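Local coordinates for protein endopolygalacturonase (Chondrostereum purpureum, PDB 1K5C) that probably hydrolyses the alpha-1,4 bonds between galacturonosyl units inside polygalacturonate chains, as a family 28 glycoside hydrolase of the right-handed parallel beta-helix fold, at residues Val157-Asn160 with Asn161-Ile164. Sequence-based numbering, arbitrary orientation.
Sequences VSAN and NVTI. With NAG (2-acetamido-2-deoxy-beta-D-glucopyranose), chain C.
Val157-Asn160 and Asn161-Ile164 run 143° apart, the chain turning back at Asn161, which takes up left-handed helical backbone angles (phi 62°, psi 51°), a conformation asparagine tolerates better than most residues with a side chain. Inside this corner the apolar groups close on one another. Val157 and Ile164 meet tip to tip, CG2 of Val157 lying 3.8 Å from CD1 of Ile164. Nearer the bend, CG2 of Val162, set anti to its own carbonyl carbon, rests 3.7 Å from CB of Ala159, where a methyl is small enough for the tight end of the wedge. Branched Val157 and Ile164 suit the wider end.

Outside the corner, Asn161 carries an N-linked sugar, its ND2 joined to C1 of the N-acetylglucosamine by a 1.4 Å covalent bond, in an Asn-Val-Thr sequence, which fits the Asn-X-Ser/Thr sequon that such glycosylation requires. The amide leads outward, and in the modelled conformer its OD1 accepts a hydrogen bond from Asn183 ND2. Asn160 lies alongside the sugar, CB 3.4 Å from the ring oxygen O5 and ND2 3.8 Å from C6, and its OD1 receives the backbone N-H of Asn182. Replacing Asn160 by an alanine would probably leave that N-H without its acceptor and open a gap beside C6 of the sugar. Asn160 O, meanwhile, is hydrogen-bonded to Thr127 OG1.

The bend joins two faces of the beta-helix: strand 155-158 lies between parallel strands 122-127 and 176-179, whereas strand 162-170 lies between 130-139 and the pair 184-187 and 190-192, with Val157 and Ile164 both packing on Ile176.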
loop_
_atom_site.group_PDB
_atom_site.type_symbol
_atom_site.label_atom_id
_atom_site.label_comp_id
_atom_site.label_asym_id
_atom_site.label_seq_id
_atom_site.Cartn_x
_atom_site.Cartn_y
_atom_site.Cartn_z
ATOM N N VAL A 157 -3.104 -3.931 1.449
ATOM C CA VAL A 157 -4.049 -4.781 0.736
ATOM C C VAL A 157 -3.977 -6.209 1.210
ATOM O O VAL A 157 -2.933 -6.853 1.108
ATOM C CB VAL A 157 -3.782 -4.717 -0.797
ATOM C CG1 VAL A 157 -4.807 -5.572 -1.544
ATOM C CG2 VAL A 157 -3.807 -3.259 -1.288
ATOM N N SER A 158 -5.121 -6.716 1.685
ATOM C CA SER A 158 -5.350 -8.154 1.990
ATOM C C SER A 158 -6.671 -8.510 1.315
ATOM O O SER A 158 -7.735 -8.370 1.933
ATOM C CB SER A 158 -5.335 -8.444 3.473
ATOM O OG SER A 158 -4.025 -8.264 4.030
ATOM N N ALA A 159 -6.593 -8.887 0.056
ATOM C CA ALA A 159 -7.827 -8.956 -0.754
ATOM C C ALA A 159 -7.471 -9.571 -2.096
ATOM O O ALA A 159 -6.357 -9.479 -2.586
ATOM C CB ALA A 159 -8.333 -7.524 -1.017
ATOM N N ASN A 160 -8.519 -10.156 -2.724
ATOM C CA ASN A 160 -8.423 -10.597 -4.114
ATOM C C ASN A 160 -8.987 -9.552 -5.061
ATOM O O ASN A 160 -9.904 -8.795 -4.710
ATOM C CB ASN A 160 -9.201 -11.915 -4.292
ATOM C CG ASN A 160 -8.704 -12.999 -3.350
ATOM O OD1 ASN A 160 -7.513 -13.218 -3.209
ATOM N ND2 ASN A 160 -9.642 -13.701 -2.769
ATOM N N ASN A 161 -8.524 -9.580 -6.322
ATOM C CA ASN A 161 -9.237 -8.873 -7.380
ATOM C C ASN A 161 -9.314 -7.366 -7.159
ATOM O O ASN A 161 -10.364 -6.747 -7.248
ATOM C CB ASN A 161 -10.675 -9.454 -7.538
ATOM C CG ASN A 161 -10.638 -10.954 -7.708
ATOM O OD1 ASN A 161 -9.845 -11.521 -8.469
ATOM N ND2 ASN A 161 -11.575 -11.602 -6.989
ATOM N N VAL A 162 -8.138 -6.778 -6.899
ATOM C CA VAL A 162 -8.000 -5.340 -6.635
ATOM C C VAL A 162 -7.169 -4.669 -7.711
ATOM O O VAL A 162 -6.123 -5.210 -8.126
ATOM C CB VAL A 162 -7.317 -5.165 -5.250
ATOM C CG1 VAL A 162 -6.873 -3.705 -5.041
ATOM C CG2 VAL A 162 -8.247 -5.606 -4.146
ATOM N N THR A 163 -7.596 -3.467 -8.122
ATOM C CA THR A 163 -6.798 -2.608 -8.957
ATOM C C THR A 163 -6.672 -1.249 -8.267
ATOM O O THR A 163 -7.704 -0.685 -7.879
ATOM C CB THR A 163 -7.444 -2.422 -10.354
ATOM O OG1 THR A 163 -7.473 -3.725 -10.930
ATOM C CG2 THR A 163 -6.649 -1.427 -11.227
ATOM N N ILE A 164 -5.445 -0.742 -8.126
ATOM C CA ILE A 164 -5.180 0.572 -7.592
ATOM C C ILE A 164 -4.397 1.312 -8.673
ATOM O O ILE A 164 -3.295 0.842 -9.053
ATOM C CB ILE A 164 -4.393 0.485 -6.257
ATOM C CG1 ILE A 164 -5.292 -0.200 -5.202
ATOM C CG2 ILE A 164 -3.902 1.860 -5.824
ATOM C CD1 ILE A 164 -4.549 -0.648 -3.957
HETATM C C1 NAG C . -11.952 -12.985 -6.959
HETATM C C2 NAG C . -12.325 -13.459 -8.438
HETATM C C3 NAG C . -12.700 -14.982 -8.304
HETATM C C4 NAG C . -11.550 -15.794 -7.729
HETATM C C5 NAG C . -11.225 -15.170 -6.301
HETATM C C6 NAG C . -9.920 -15.838 -5.891
HETATM C C7 NAG C . -13.595 -11.759 -9.667
HETATM C C8 NAG C . -14.865 -11.119 -9.913
HETATM N N2 NAG C . -13.555 -12.764 -8.793
HETATM O O3 NAG C . -13.078 -15.484 -9.609
HETATM O O4 NAG C . -11.930 -17.156 -7.387
HETATM O O5 NAG C . -10.802 -13.791 -6.628
HETATM O O6 NAG C . -8.990 -15.034 -6.599
HETATM O O7 NAG C . -12.606 -11.444 -10.228
#